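Local structure of Tox3 (Phaeosphaeria nodorum, 6WES) at residues K3-N8 / H112-L117; Q43-T48 / F106-M111; N54-D59 / A77-C82; Q97-F102 / R124-E129. The protein is a necrotrophic effector of a fungal pathogen, present here as its C-terminal beta-barrel part, and probably acts through recognition by the host factor Snn3. All coordinates share one frame; numbering follows the deposited sequence.

Interaction 1: residues K3-N8 / H112-L117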
loop_
_atom_site.group_PDB
_atom_site.type_symbol
_atom_site.label_atom_id
_atom_site.label_comp_id
_atom_site.label_asym_id
_atom_site.label_seq_id
_atom_site.Cartn_x
_atom_site.Cartn_y
_atom_site.Cartn_z
ATOM N N LYS A 3 5.603 18.308 16.958
ATOM C CA LYS A 3 5.248 17.005 17.506
ATOM C C LYS A 3 5.510 15.930 16.461
ATOM O O LYS A 3 5.281 16.138 15.265
ATOM C CB LYS A 3 3.757 16.964 17.857
ATOM C CG LYS A 3 3.335 17.805 19.036
ATOM C CD LYS A 3 3.380 16.996 20.277
ATOM C CE LYS A 3 2.469 17.598 21.326
ATOM N NZ LYS A 3 2.983 17.136 22.634
ATOM N N ALA A 4 5.969 14.773 16.915
ATOM C CA ALA A 4 6.138 13.593 16.075
ATOM C C ALA A 4 4.927 12.681 16.215
ATOM O O ALA A 4 4.441 12.444 17.326
ATOM C CB ALA A 4 7.385 12.817 16.504
ATOM N N ASN A 5 4.474 12.122 15.094
ATOM C CA ASN A 5 3.383 11.163 15.141
ATOM C C ASN A 5 3.632 10.075 14.115
ATOM O O ASN A 5 4.142 10.341 13.026
ATOM C CB ASN A 5 2.034 11.800 14.782
ATOM C CG ASN A 5 1.625 12.883 15.725
ATOM O OD1 ASN A 5 1.097 12.611 16.833
ATOM N ND2 ASN A 5 1.839 14.121 15.326
ATOM N N ASP A 6 3.247 8.852 14.442
ATOM C CA ASP A 6 3.303 7.774 13.470
ATOM C C ASP A 6 2.094 6.869 13.635
ATOM O O ASP A 6 1.485 6.781 14.717
ATOM C CB ASP A 6 4.600 6.969 13.586
ATOM C CG ASP A 6 4.734 6.275 14.928
ATOM O OD1 ASP A 6 4.343 5.094 15.020
ATOM O OD2 ASP A 6 5.213 6.914 15.899
ATOM N N ILE A 7 1.734 6.216 12.540
ATOM C CA ILE A 7 0.625 5.277 12.561
ATOM C C ILE A 7 0.934 4.214 11.530
ATOM O O ILE A 7 1.518 4.495 10.482
ATOM C CB ILE A 7 -0.729 5.982 12.276
ATOM C CG1 ILE A 7 -1.898 4.983 12.282
ATOM C CG2 ILE A 7 -0.705 6.694 10.943
ATOM C CD1 ILE A 7 -2.393 4.598 13.651
ATOM N N ASN A 8 0.508 2.995 11.807
ATOM C CA ASN A 8 0.724 1.874 10.912
ATOM C C ASN A 8 -0.607 1.396 10.363
ATOM O O ASN A 8 -1.631 1.451 11.048
ATOM C CB ASN A 8 1.431 0.725 11.638
ATOM C CG ASN A 8 2.940 0.928 11.713
ATOM O OD1 ASN A 8 3.721 0.180 11.106
ATOM N ND2 ASN A 8 3.354 1.957 12.437
ATOM N N HIS A 112 -6.476 21.102 17.330
ATOM C CA HIS A 112 -5.891 22.320 17.871
ATOM C C HIS A 112 -4.531 22.070 18.516
ATOM O O HIS A 112 -3.687 22.979 18.529
ATOM C CB HIS A 112 -6.884 22.994 18.820
ATOM C CG HIS A 112 -8.086 23.537 18.109
ATOM N ND1 HIS A 112 -9.212 22.780 17.863
ATOM C CD2 HIS A 112 -8.307 24.740 17.531
ATOM C CE1 HIS A 112 -10.090 23.503 17.193
ATOM N NE2 HIS A 112 -9.565 24.696 16.979
ATOM N N ASN A 113 -4.282 20.857 19.019
ATOM C CA ASN A 113 -3.078 20.549 19.782
ATOM C C ASN A 113 -2.153 19.568 19.092
ATOM O O ASN A 113 -0.957 19.543 19.406
ATOM C CB ASN A 113 -3.444 19.934 21.142
ATOM C CG ASN A 113 -4.351 20.823 21.960
ATOM O OD1 ASN A 113 -4.110 22.013 22.075
ATOM N ND2 ASN A 113 -5.413 20.243 22.518
ATOM N N ASN A 114 -2.676 18.749 18.192
ATOM C CA ASN A 114 -1.905 17.713 17.511
ATOM C C ASN A 114 -2.815 17.166 16.414
ATOM O O ASN A 114 -3.960 17.611 16.250
ATOM C CB ASN A 114 -1.493 16.612 18.499
ATOM C CG ASN A 114 -0.296 15.801 18.034
ATOM O OD1 ASN A 114 0.168 15.933 16.914
ATOM N ND2 ASN A 114 0.216 14.960 18.920
ATOM N N ILE A 115 -2.303 16.198 15.656
ATOM C CA ILE A 115 -3.138 15.513 14.659
ATOM C C ILE A 115 -4.303 14.804 15.350
ATOM O O ILE A 115 -4.296 14.540 16.558
ATOM C CB ILE A 115 -2.327 14.506 13.832
ATOM C CG1 ILE A 115 -1.838 13.343 14.696
ATOM C CG2 ILE A 115 -1.185 15.232 13.080
ATOM C CD1 ILE A 115 -1.353 12.163 13.845
ATOM N N TYR A 116 -5.296 14.445 14.546
ATOM C CA TYR A 116 -6.407 13.626 15.036
ATOM C C TYR A 116 -6.885 12.857 13.822
ATOM O O TYR A 116 -7.194 13.475 12.798
ATOM C CB TYR A 116 -7.544 14.493 15.577
ATOM C CG TYR A 116 -8.521 13.771 16.468
ATOM C CD1 TYR A 116 -8.501 13.968 17.841
ATOM C CD2 TYR A 116 -9.447 12.890 15.929
ATOM C CE1 TYR A 116 -9.403 13.329 18.683
ATOM C CE2 TYR A 116 -10.369 12.231 16.777
ATOM C CZ TYR A 116 -10.309 12.451 18.136
ATOM O OH TYR A 116 -11.209 11.827 18.977
ATOM N N LEU A 117 -6.869 11.527 13.897
ATOM C CA LEU A 117 -7.177 10.685 12.746
ATOM C C LEU A 117 -8.556 10.061 12.870
ATOM O O LEU A 117 -9.136 9.983 13.953
ATOM C CB LEU A 117 -6.127 9.582 12.571
ATOM C CG LEU A 117 -4.684 10.096 12.569
ATOM C CD1 LEU A 117 -3.755 8.888 12.452
ATOM C CD2 LEU A 117 -4.423 11.096 11.454
HETATM O O HOH W 1 2.656 13.281 19.274
#
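Asn-114 OD1 is gripped by two donors: Asn-5 ND2 reaches it from across the contact at 2.9 Å with an N-H...O angle of 150°, and the backbone N of Ile-115 closes on it from its own segment at 2.8 Å. The two use the oxygen differently. Asn-5 ND2 is slightly tilted from the carbonyl plane, whereas Ile-115 N sits well above that plane and misses the lone pairs. The return bond, Asn-114 ND2 to Asn-5 OD1 at 3.3 Å, is weak, the two amide planes being turned 47° apart. Water 1 donates to Ala-4 O and accepts from Asn-114 ND2, a second link between the segments. These bonds join the start of strand 2-16, an inner strand of the antiparallel barrel sheet, to the long loop between strands 92-105 and 126-133. Asn-5 ND2 also bonds to Ile-33 O of neighbouring strand 23-36, which ties the amide to the sheet. Beside the amides, Ile-115 CD1 abuts Asn-5 CB at 3.5 Å; its CG1 lies between backbone N and carbonyl carbon (chi1 66°), and the branch runs toward Asn-5. Farther along, Ile-7 CG2 and Leu-117 CD1 touch at 4.0 Å, the two chains passing alongside with opposed headings.

Interaction 2: residues Q43-T48 / F106-M111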
loop_
_atom_site.group_PDB
_atom_site.type_symbol
_atom_site.label_atom_id
_atom_site.label_comp_id
_atom_site.label_asym_id
_atom_site.label_seq_id
_atom_site.Cartn_x
_atom_site.Cartn_y
_atom_site.Cartn_z
ATOM N N GLN A 43 -3.330 23.651 9.493
ATOM C CA GLN A 43 -1.998 23.734 8.923
ATOM C C GLN A 43 -1.783 22.684 7.839
ATOM O O GLN A 43 -2.342 21.585 7.867
ATOM C CB GLN A 43 -0.934 23.565 10.001
ATOM C CG GLN A 43 -0.869 22.186 10.645
ATOM C CD GLN A 43 0.134 22.160 11.788
ATOM O OE1 GLN A 43 1.278 21.707 11.630
ATOM N NE2 GLN A 43 -0.283 22.664 12.939
ATOM N N VAL A 44 -0.962 23.054 6.859
ATOM C CA VAL A 44 -0.509 22.091 5.866
ATOM C C VAL A 44 0.313 21.038 6.588
ATOM O O VAL A 44 1.081 21.360 7.501
ATOM C CB VAL A 44 0.348 22.841 4.828
ATOM C CG1 VAL A 44 1.080 21.898 3.944
ATOM C CG2 VAL A 44 -0.496 23.807 3.996
ATOM N N LEU A 45 0.145 19.766 6.212
ATOM C CA LEU A 45 0.841 18.658 6.860
ATOM C C LEU A 45 1.750 17.987 5.853
ATOM O O LEU A 45 1.393 17.870 4.681
ATOM C CB LEU A 45 -0.143 17.606 7.401
ATOM C CG LEU A 45 -1.094 18.128 8.474
ATOM C CD1 LEU A 45 -2.150 17.057 8.749
ATOM C CD2 LEU A 45 -0.312 18.446 9.740
ATOM N N ARG A 46 2.914 17.552 6.294
ATOM C CA ARG A 46 3.870 16.857 5.442
ATOM C C ARG A 46 3.922 15.404 5.905
ATOM O O ARG A 46 4.556 15.093 6.922
ATOM C CB ARG A 46 5.232 17.534 5.539
ATOM C CG ARG A 46 5.232 18.899 4.885
ATOM C CD ARG A 46 6.561 19.613 5.059
ATOM N NE ARG A 46 6.474 20.999 4.600
ATOM C CZ ARG A 46 6.040 22.007 5.354
ATOM N NH1 ARG A 46 5.656 21.786 6.608
ATOM N NH2 ARG A 46 5.989 23.237 4.855
ATOM N N VAL A 47 3.267 14.521 5.148
ATOM C CA VAL A 47 3.166 13.101 5.469
ATOM C C VAL A 47 4.285 12.353 4.754
ATOM O O VAL A 47 4.522 12.570 3.556
ATOM C CB VAL A 47 1.786 12.559 5.053
ATOM C CG1 VAL A 47 1.705 11.062 5.235
ATOM C CG2 VAL A 47 0.670 13.250 5.848
ATOM N N THR A 48 4.966 11.469 5.474
ATOM C CA THR A 48 5.920 10.546 4.857
ATOM C C THR A 48 5.390 9.130 5.025
ATOM O O THR A 48 5.291 8.631 6.154
ATOM C CB THR A 48 7.288 10.674 5.529
ATOM O OG1 THR A 48 7.810 11.993 5.283
ATOM C CG2 THR A 48 8.302 9.631 4.996
ATOM N N PHE A 106 -8.157 12.576 8.405
ATOM C CA PHE A 106 -8.003 13.529 9.499
ATOM C C PHE A 106 -9.350 14.099 9.930
ATOM O O PHE A 106 -10.298 14.203 9.138
ATOM C CB PHE A 106 -7.131 14.715 9.071
ATOM C CG PHE A 106 -5.732 14.319 8.687
ATOM C CD1 PHE A 106 -4.761 14.152 9.665
ATOM C CD2 PHE A 106 -5.391 14.088 7.366
ATOM C CE1 PHE A 106 -3.485 13.766 9.346
ATOM C CE2 PHE A 106 -4.076 13.724 7.031
ATOM C CZ PHE A 106 -3.132 13.545 8.027
ATOM N N ASP A 107 -9.420 14.487 11.198
ATOM C CA ASP A 107 -10.533 15.283 11.719
ATOM C C ASP A 107 -9.951 16.615 12.186
ATOM O O ASP A 107 -9.523 16.755 13.339
ATOM C CB ASP A 107 -11.271 14.584 12.849
ATOM C CG ASP A 107 -12.424 15.413 13.405
ATOM O OD1 ASP A 107 -12.594 16.588 13.019
ATOM O OD2 ASP A 107 -13.179 14.860 14.224
ATOM N N ARG A 108 -9.963 17.608 11.284
ATOM C CA ARG A 108 -9.321 18.880 11.592
ATOM C C ARG A 108 -10.101 19.690 12.615
ATOM O O ARG A 108 -9.542 20.630 13.183
ATOM C CB ARG A 108 -9.017 19.697 10.339
ATOM C CG ARG A 108 -7.871 19.112 9.492
ATOM C CD ARG A 108 -7.594 20.008 8.339
ATOM N NE ARG A 108 -6.510 19.613 7.445
ATOM C CZ ARG A 108 -5.229 19.921 7.620
ATOM N NH1 ARG A 108 -4.837 20.538 8.722
ATOM N NH2 ARG A 108 -4.317 19.596 6.699
ATOM N N THR A 109 -11.365 19.343 12.884
ATOM C CA THR A 109 -12.086 20.020 13.968
ATOM C C THR A 109 -11.513 19.714 15.343
ATOM O O THR A 109 -11.835 20.431 16.303
ATOM C CB THR A 109 -13.592 19.704 13.970
ATOM O OG1 THR A 109 -13.828 18.393 14.496
ATOM C CG2 THR A 109 -14.195 19.832 12.576
ATOM N N ARG A 110 -10.664 18.694 15.452
ATOM C CA ARG A 110 -10.100 18.252 16.721
ATOM C C ARG A 110 -8.584 18.371 16.726
ATOM O O ARG A 110 -7.910 17.707 17.518
ATOM C CB ARG A 110 -10.532 16.820 17.037
ATOM C CG ARG A 110 -12.023 16.722 17.300
ATOM C CD ARG A 110 -12.408 15.280 17.689
ATOM N NE ARG A 110 -13.848 15.152 17.958
ATOM C CZ ARG A 110 -14.443 15.460 19.105
ATOM N NH1 ARG A 110 -13.747 15.928 20.135
ATOM N NH2 ARG A 110 -15.760 15.303 19.217
ATOM N N MET A 111 -8.033 19.230 15.876
ATOM C CA MET A 111 -6.590 19.293 15.667
ATOM C C MET A 111 -5.962 20.577 16.213
ATOM O O MET A 111 -4.992 21.101 15.660
ATOM C CB MET A 111 -6.244 19.043 14.196
ATOM C CG MET A 111 -6.300 17.561 13.891
ATOM S SD MET A 111 -5.948 17.095 12.191
ATOM C CE MET A 111 -4.492 18.071 11.841
#
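Leu-45 CD1 presses on one face of the Phe-106 ring, 3.9 Å from the centroid and 24° off the normal, a CH-pi contact shifted toward the CE1-CZ rim, where CE1 is 3.6 Å from the methyl. The same methyl meets Met-111 CE at 4.0 Å, the thioether having bent at its last torsion (chi3 46°). This is the tight part, and its residues are buried. Val-47 CG2 comes only to the edge of the ring, 4.4 Å from CZ, so the packing there is looser.

Next to Leu-45 the guanidinium of Arg-108, carried on a chain extended from CG to NE, meets Gln-43 O at its edge. Arg-108 NH1 donates to Gln-43 O at 2.8 Å with an N-H...O angle of 140°, while the NH2 bond to that oxygen is weak. Pro-41 O takes a further bond from NH1, and Ala-70 O one from NE, so three backbone carbonyls hold the group in place. The partly exposed outer side is different in kind: there Asp-107 OD1 accepts from Thr-109 OG1 at 2.6 Å, in a bond confined to the loop itself.

Leucine, valine, phenylalanine and methionine thus meet beside the arginine-to-carbonyl bonds, so the loop after strand 92-105 packs its apolar side chains against strand 45-53 at one end of the beta-barrel fold.

Interaction 3: residues N54-D59 / A77-C82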
loop_
_atom_site.group_PDB
_atom_site.type_symbol
_atom_site.label_atom_id
_atom_site.label_comp_id
_atom_site.label_asym_id
_atom_site.label_seq_id
_atom_site.Cartn_x
_atom_site.Cartn_y
_atom_site.Cartn_z
ATOM N N ASN A 54 6.608 -5.497 2.617
ATOM C CA ASN A 54 6.295 -5.830 1.228
ATOM C C ASN A 54 6.051 -4.636 0.322
ATOM O O ASN A 54 5.523 -4.808 -0.776
ATOM C CB ASN A 54 5.157 -6.846 1.100
ATOM C CG ASN A 54 5.614 -8.246 1.408
ATOM O OD1 ASN A 54 6.787 -8.582 1.213
ATOM N ND2 ASN A 54 4.702 -9.075 1.888
ATOM N N VAL A 55 6.443 -3.427 0.688
ATOM C CA VAL A 55 6.311 -2.296 -0.223
ATOM C C VAL A 55 7.651 -2.027 -0.887
ATOM O O VAL A 55 8.627 -1.653 -0.219
ATOM C CB VAL A 55 5.767 -1.041 0.471
ATOM C CG1 VAL A 55 5.562 0.074 -0.567
ATOM C CG2 VAL A 55 4.481 -1.344 1.190
ATOM N N ASP A 56 7.686 -2.195 -2.208
ATOM C CA ASP A 56 8.879 -1.896 -2.989
ATOM C C ASP A 56 8.973 -0.428 -3.373
ATOM O O ASP A 56 10.082 0.099 -3.528
ATOM C CB ASP A 56 8.876 -2.785 -4.231
ATOM C CG ASP A 56 8.968 -4.244 -3.862
ATOM O OD1 ASP A 56 10.009 -4.604 -3.310
ATOM O OD2 ASP A 56 8.004 -5.027 -4.033
ATOM N N ARG A 57 7.842 0.249 -3.530
ATOM C CA ARG A 57 7.815 1.678 -3.834
ATOM C C ARG A 57 6.383 2.134 -3.658
ATOM O O ARG A 57 5.451 1.321 -3.665
ATOM C CB ARG A 57 8.318 2.010 -5.248
ATOM C CG ARG A 57 7.553 1.332 -6.353
ATOM C CD ARG A 57 8.131 1.649 -7.744
ATOM N NE ARG A 57 7.465 0.815 -8.731
ATOM C CZ ARG A 57 6.334 1.148 -9.351
ATOM N NH1 ARG A 57 5.761 2.323 -9.122
ATOM N NH2 ARG A 57 5.772 0.286 -10.200
ATOM N N PHE A 58 6.206 3.431 -3.512
ATOM C CA PHE A 58 4.898 4.050 -3.461
ATOM C C PHE A 58 4.657 4.815 -4.752
ATOM O O PHE A 58 5.597 5.263 -5.413
ATOM C CB PHE A 58 4.802 5.019 -2.293
ATOM C CG PHE A 58 4.774 4.340 -0.942
ATOM C CD1 PHE A 58 3.574 3.998 -0.366
ATOM C CD2 PHE A 58 5.956 4.057 -0.257
ATOM C CE1 PHE A 58 3.540 3.402 0.884
ATOM C CE2 PHE A 58 5.926 3.445 0.990
ATOM C CZ PHE A 58 4.724 3.124 1.561
ATOM N N ASP A 59 3.397 4.952 -5.125
ATOM C CA ASP A 59 3.032 5.687 -6.321
ATOM C C ASP A 59 1.896 6.637 -5.962
ATOM O O ASP A 59 0.882 6.202 -5.381
ATOM C CB ASP A 59 2.548 4.731 -7.398
ATOM C CG ASP A 59 1.898 5.453 -8.579
ATOM O OD1 ASP A 59 0.776 5.098 -8.934
ATOM O OD2 ASP A 59 2.512 6.351 -9.192
ATOM N N ALA A 77 0.659 1.594 -2.507
ATOM C CA ALA A 77 1.865 0.812 -2.261
ATOM C C ALA A 77 2.003 -0.249 -3.341
ATOM O O ALA A 77 1.024 -0.937 -3.664
ATOM C CB ALA A 77 1.762 0.148 -0.885
ATOM N N ILE A 78 3.201 -0.402 -3.887
ATOM C CA ILE A 78 3.463 -1.338 -4.976
ATOM C C ILE A 78 4.375 -2.437 -4.454
ATOM O O ILE A 78 5.421 -2.147 -3.859
ATOM C CB ILE A 78 4.157 -0.626 -6.152
ATOM C CG1 ILE A 78 3.403 0.620 -6.597
ATOM C CG2 ILE A 78 4.367 -1.605 -7.316
ATOM C CD1 ILE A 78 2.100 0.305 -7.286
ATOM N N HIS A 79 4.002 -3.699 -4.700
ATOM C CA HIS A 79 4.746 -4.872 -4.270
ATOM C C HIS A 79 4.947 -5.765 -5.489
ATOM O O HIS A 79 3.972 -6.144 -6.133
ATOM C CB HIS A 79 3.927 -5.616 -3.192
ATOM C CG HIS A 79 4.460 -6.969 -2.832
ATOM N ND1 HIS A 79 5.785 -7.214 -2.563
ATOM C CD2 HIS A 79 3.820 -8.154 -2.670
ATOM C CE1 HIS A 79 5.948 -8.492 -2.264
ATOM N NE2 HIS A 79 4.766 -9.082 -2.316
ATOM N N ASP A 80 6.200 -6.090 -5.812
ATOM C CA ASP A 80 6.535 -6.977 -6.928
ATOM C C ASP A 80 7.078 -8.304 -6.400
ATOM O O ASP A 80 7.858 -8.323 -5.445
ATOM C CB ASP A 80 7.606 -6.325 -7.825
ATOM C CG ASP A 80 7.188 -4.951 -8.322
ATOM O OD1 ASP A 80 6.088 -4.855 -8.899
ATOM O OD2 ASP A 80 7.939 -3.959 -8.116
ATOM N N PHE A 81 6.658 -9.420 -7.002
ATOM C CA PHE A 81 7.203 -10.718 -6.605
ATOM C C PHE A 81 7.074 -11.684 -7.767
ATOM O O PHE A 81 6.291 -11.465 -8.683
ATOM C CB PHE A 81 6.528 -11.286 -5.333
ATOM C CG PHE A 81 5.042 -11.483 -5.460
ATOM C CD1 PHE A 81 4.178 -10.410 -5.350
ATOM C CD2 PHE A 81 4.513 -12.747 -5.689
ATOM C CE1 PHE A 81 2.806 -10.586 -5.476
ATOM C CE2 PHE A 81 3.142 -12.926 -5.827
ATOM C CZ PHE A 81 2.295 -11.852 -5.710
ATOM N N CYS A 82 7.859 -12.757 -7.707
ATOM C CA CYS A 82 7.936 -13.759 -8.763
ATOM C C CYS A 82 7.489 -15.112 -8.224
ATOM O O CYS A 82 7.728 -15.447 -7.059
ATOM C CB CYS A 82 9.373 -13.900 -9.301
ATOM S SG CYS A 82 9.946 -12.647 -10.528
HETATM O O HOH W 2 7.711 -1.962 -10.140
#
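Strand 57-59 runs against strand 77-82 at 135° between their directions, and Ile-78 O accepts from both Asp-56 N (2.8 Å) and, weakly, Arg-57 N, while Ile-78 N returns a bond to Arg-57 O at 2.8 Å. Two residues facing one make this a classic beta bulge, at the start of strand 57-59, one of the two outermost strands of the antiparallel barrel sheet. Asp-56 points its carboxylate at the partner strand: OD2 takes Asp-80 N on the anti side at 2.7 Å, nearly straight at 168°, and a weak bond from His-79 ND1 at the ring's edge. CG of His-79 stands opposite the backbone N, which carries the ring alongside Asn-54; Asn-54 CB covers one face, 3.8 Å from the His-79 centroid, and the amide stacks 23° from the ring plane. His-79 NE2 is held by Arg-25 and Asn-54 ND2 by Asp-26 O. Ile-78 CG2 lies over one face of the Arg-57 guanidinium, 3.7 Å from Arg-57 NH2, and water 2 joins NH2 to Asp-80 OD2. On the other sheet face, Val-55 CG2 packs on Ala-77 CB at 3.7 Å.

Interaction 4: residues Q97-F102 / R124-E129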
loop_
_atom_site.group_PDB
_atom_site.type_symbol
_atom_site.label_atom_id
_atom_site.label_comp_id
_atom_site.label_asym_id
_atom_site.label_seq_id
_atom_site.Cartn_x
_atom_site.Cartn_y
_atom_site.Cartn_z
ATOM N N GLN A 97 2.506 -8.045 -9.699
ATOM C CA GLN A 97 2.563 -6.737 -9.067
ATOM C C GLN A 97 1.248 -6.471 -8.349
ATOM O O GLN A 97 0.173 -6.499 -8.975
ATOM C CB GLN A 97 2.800 -5.668 -10.114
ATOM C CG GLN A 97 2.951 -4.285 -9.498
ATOM C CD GLN A 97 3.446 -3.304 -10.521
ATOM O OE1 GLN A 97 2.652 -2.593 -11.145
ATOM N NE2 GLN A 97 4.762 -3.261 -10.707
ATOM N N LEU A 98 1.339 -6.223 -7.050
ATOM C CA LEU A 98 0.193 -5.914 -6.207
ATOM C C LEU A 98 0.182 -4.415 -5.955
ATOM O O LEU A 98 1.221 -3.826 -5.616
ATOM C CB LEU A 98 0.335 -6.654 -4.883
ATOM C CG LEU A 98 -0.712 -6.361 -3.811
ATOM C CD1 LEU A 98 -2.133 -6.682 -4.332
ATOM C CD2 LEU A 98 -0.381 -7.189 -2.599
ATOM N N ARG A 99 -0.958 -3.792 -6.203
ATOM C CA ARG A 99 -1.123 -2.349 -6.046
ATOM C C ARG A 99 -2.153 -2.135 -4.941
ATOM O O ARG A 99 -3.351 -2.395 -5.127
ATOM C CB ARG A 99 -1.562 -1.731 -7.368
ATOM C CG ARG A 99 -0.568 -2.003 -8.489
ATOM C CD ARG A 99 -0.998 -1.423 -9.824
ATOM N NE ARG A 99 -0.126 -1.921 -10.879
ATOM C CZ ARG A 99 -0.448 -1.952 -12.171
ATOM N NH1 ARG A 99 -1.624 -1.465 -12.576
ATOM N NH2 ARG A 99 0.413 -2.435 -13.045
ATOM N N GLN A 100 -1.695 -1.688 -3.784
ATOM C CA GLN A 100 -2.517 -1.646 -2.573
ATOM C C GLN A 100 -2.693 -0.211 -2.092
ATOM O O GLN A 100 -1.721 0.399 -1.601
ATOM C CB GLN A 100 -1.838 -2.503 -1.508
ATOM C CG GLN A 100 -2.495 -2.476 -0.123
ATOM C CD GLN A 100 -3.900 -3.023 -0.155
ATOM O OE1 GLN A 100 -4.097 -4.233 -0.287
ATOM N NE2 GLN A 100 -4.897 -2.140 -0.041
ATOM N N PRO A 101 -3.875 0.386 -2.211
ATOM C CA PRO A 101 -4.081 1.749 -1.704
ATOM C C PRO A 101 -4.183 1.782 -0.190
ATOM O O PRO A 101 -4.620 0.818 0.448
ATOM C CB PRO A 101 -5.421 2.175 -2.318
ATOM C CG PRO A 101 -5.754 1.155 -3.355
ATOM C CD PRO A 101 -5.039 -0.119 -2.963
ATOM N N PHE A 102 -3.773 2.924 0.377
ATOM C CA PHE A 102 -4.006 3.255 1.782
ATOM C C PHE A 102 -4.415 4.716 1.869
ATOM O O PHE A 102 -3.935 5.546 1.096
ATOM C CB PHE A 102 -2.744 3.085 2.646
ATOM C CG PHE A 102 -2.279 1.658 2.788
ATOM C CD1 PHE A 102 -2.838 0.849 3.764
ATOM C CD2 PHE A 102 -1.289 1.134 1.950
ATOM C CE1 PHE A 102 -2.440 -0.466 3.909
ATOM C CE2 PHE A 102 -0.863 -0.199 2.084
ATOM C CZ PHE A 102 -1.442 -0.986 3.069
ATOM N N ARG A 124 -9.607 -1.794 -1.495
ATOM C CA ARG A 124 -9.462 -2.890 -2.449
ATOM C C ARG A 124 -8.187 -2.736 -3.267
ATOM O O ARG A 124 -7.993 -1.700 -3.925
ATOM C CB ARG A 124 -10.664 -2.885 -3.394
ATOM C CG ARG A 124 -10.704 -4.051 -4.393
ATOM C CD ARG A 124 -11.967 -3.970 -5.294
ATOM N NE ARG A 124 -12.006 -5.040 -6.297
ATOM C CZ ARG A 124 -13.118 -5.471 -6.892
ATOM N NH1 ARG A 124 -14.293 -4.927 -6.598
ATOM N NH2 ARG A 124 -13.055 -6.456 -7.778
ATOM N N PRO A 125 -7.297 -3.721 -3.266
ATOM C CA PRO A 125 -6.102 -3.681 -4.108
ATOM C C PRO A 125 -6.390 -4.339 -5.453
ATOM O O PRO A 125 -7.463 -4.899 -5.675
ATOM C CB PRO A 125 -5.123 -4.543 -3.312
ATOM C CG PRO A 125 -6.018 -5.617 -2.691
ATOM C CD PRO A 125 -7.331 -4.906 -2.374
ATOM N N THR A 126 -5.420 -4.251 -6.355
ATOM C CA THR A 126 -5.452 -5.020 -7.591
ATOM C C THR A 126 -4.127 -5.744 -7.758
ATOM O O THR A 126 -3.081 -5.260 -7.318
ATOM C CB THR A 126 -5.700 -4.137 -8.809
ATOM O OG1 THR A 126 -4.653 -3.159 -8.932
ATOM C CG2 THR A 126 -7.060 -3.443 -8.696
ATOM N N MET A 127 -4.161 -6.909 -8.386
ATOM C CA MET A 127 -2.957 -7.655 -8.703
ATOM C C MET A 127 -2.894 -7.853 -10.204
ATOM O O MET A 127 -3.925 -7.900 -10.886
ATOM C CB MET A 127 -2.906 -9.016 -8.006
ATOM C CG MET A 127 -1.559 -9.749 -8.188
ATOM S SD MET A 127 -1.406 -11.261 -7.218
ATOM C CE MET A 127 -1.199 -10.480 -5.597
ATOM N N HIS A 128 -1.674 -7.953 -10.709
ATOM C CA HIS A 128 -1.382 -7.967 -12.129
ATOM C C HIS A 128 -0.322 -9.032 -12.360
ATOM O O HIS A 128 0.590 -9.175 -11.545
ATOM C CB HIS A 128 -0.894 -6.546 -12.498
ATOM C CG HIS A 128 -1.857 -5.482 -12.059
ATOM N ND1 HIS A 128 -2.843 -5.005 -12.891
ATOM C CD2 HIS A 128 -2.036 -4.859 -10.864
ATOM C CE1 HIS A 128 -3.576 -4.118 -12.241
ATOM N NE2 HIS A 128 -3.113 -4.017 -11.003
ATOM N N GLU A 129 -0.467 -9.816 -13.429
ATOM C CA GLU A 129 0.383 -10.985 -13.651
ATOM C C GLU A 129 0.881 -11.002 -15.093
ATOM O O GLU A 129 0.123 -10.708 -16.023
ATOM C CB GLU A 129 -0.438 -12.294 -13.402
ATOM C CG GLU A 129 0.291 -13.633 -13.702
ATOM C CD GLU A 129 -0.635 -14.885 -13.722
ATOM O OE1 GLU A 129 -1.509 -14.950 -14.592
ATOM O OE2 GLU A 129 -0.483 -15.790 -12.881
HETATM O O HOH W 3 -5.002 -0.848 -7.084
#
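The guanidinium of Arg-99 stacks on the His-128 imidazole, the two centres separated by 3.6 Å and the planes 19° from parallel, with NH1 over the ring face near CE1 and NE2. Both groups are held by further bonds. NE and NH2 of Arg-99 both donate to Gln-97 OE1, each at 2.9 Å; NE lies in the Gln-97 amide carbonyl plane on a lone pair, and the two bonds together limit rotation of the guanidinium. Gln-97 NE2 is in turn bound by Asp-80 OD1 of the adjacent strand. His-128 NE2 and Thr-126 OG1 are 2.7 Å apart in a hydrogen bond that either could donate, and water 3 spans Thr-126 OG1 and Arg-99 O. On the other face of the sheet, with CG of Leu-98 opposite its backbone N, CD1 reaches across to Pro-125 CB (3.8 Å) and Met-127 CE. Gln-100 folds back along Pro-125, its OE1 close to CB, while NE2 bonds to Pro-101 O and Gln-123 O. The frame beneath is four backbone bonds, such as Arg-99 N to Thr-126 O at 2.8 Å and 171°. Paired strands 97-102 and 126-129, meeting at 164°, form the regular antiparallel ladder of a beta barrel wall.

Overall arrangement
From the N terminus, residues 3-8 open the loop that interaction 1 closes at 112-117. Within it, residues 43-48 open the shorter loop closed by interaction 2 at 106-111, and this in turn contains interaction 3, which joins 54-59 to 77-82. Interaction 4, 97-102 with 124-129, crosses interactions 1 and 2 and follows interaction 3 in series. Interactions 1 and 2 lie at one end, centres 8 Å apart, and touch where Tyr-116 O meets Asp-107 N; both pin the long 106-125 loop to strands 2-16 and 45-53. Interactions 3 and 4, centres 9 Å apart, build the wall through neighbouring strands 72-85 and 92-105, with centres about 26 to 27 Å from the other pair.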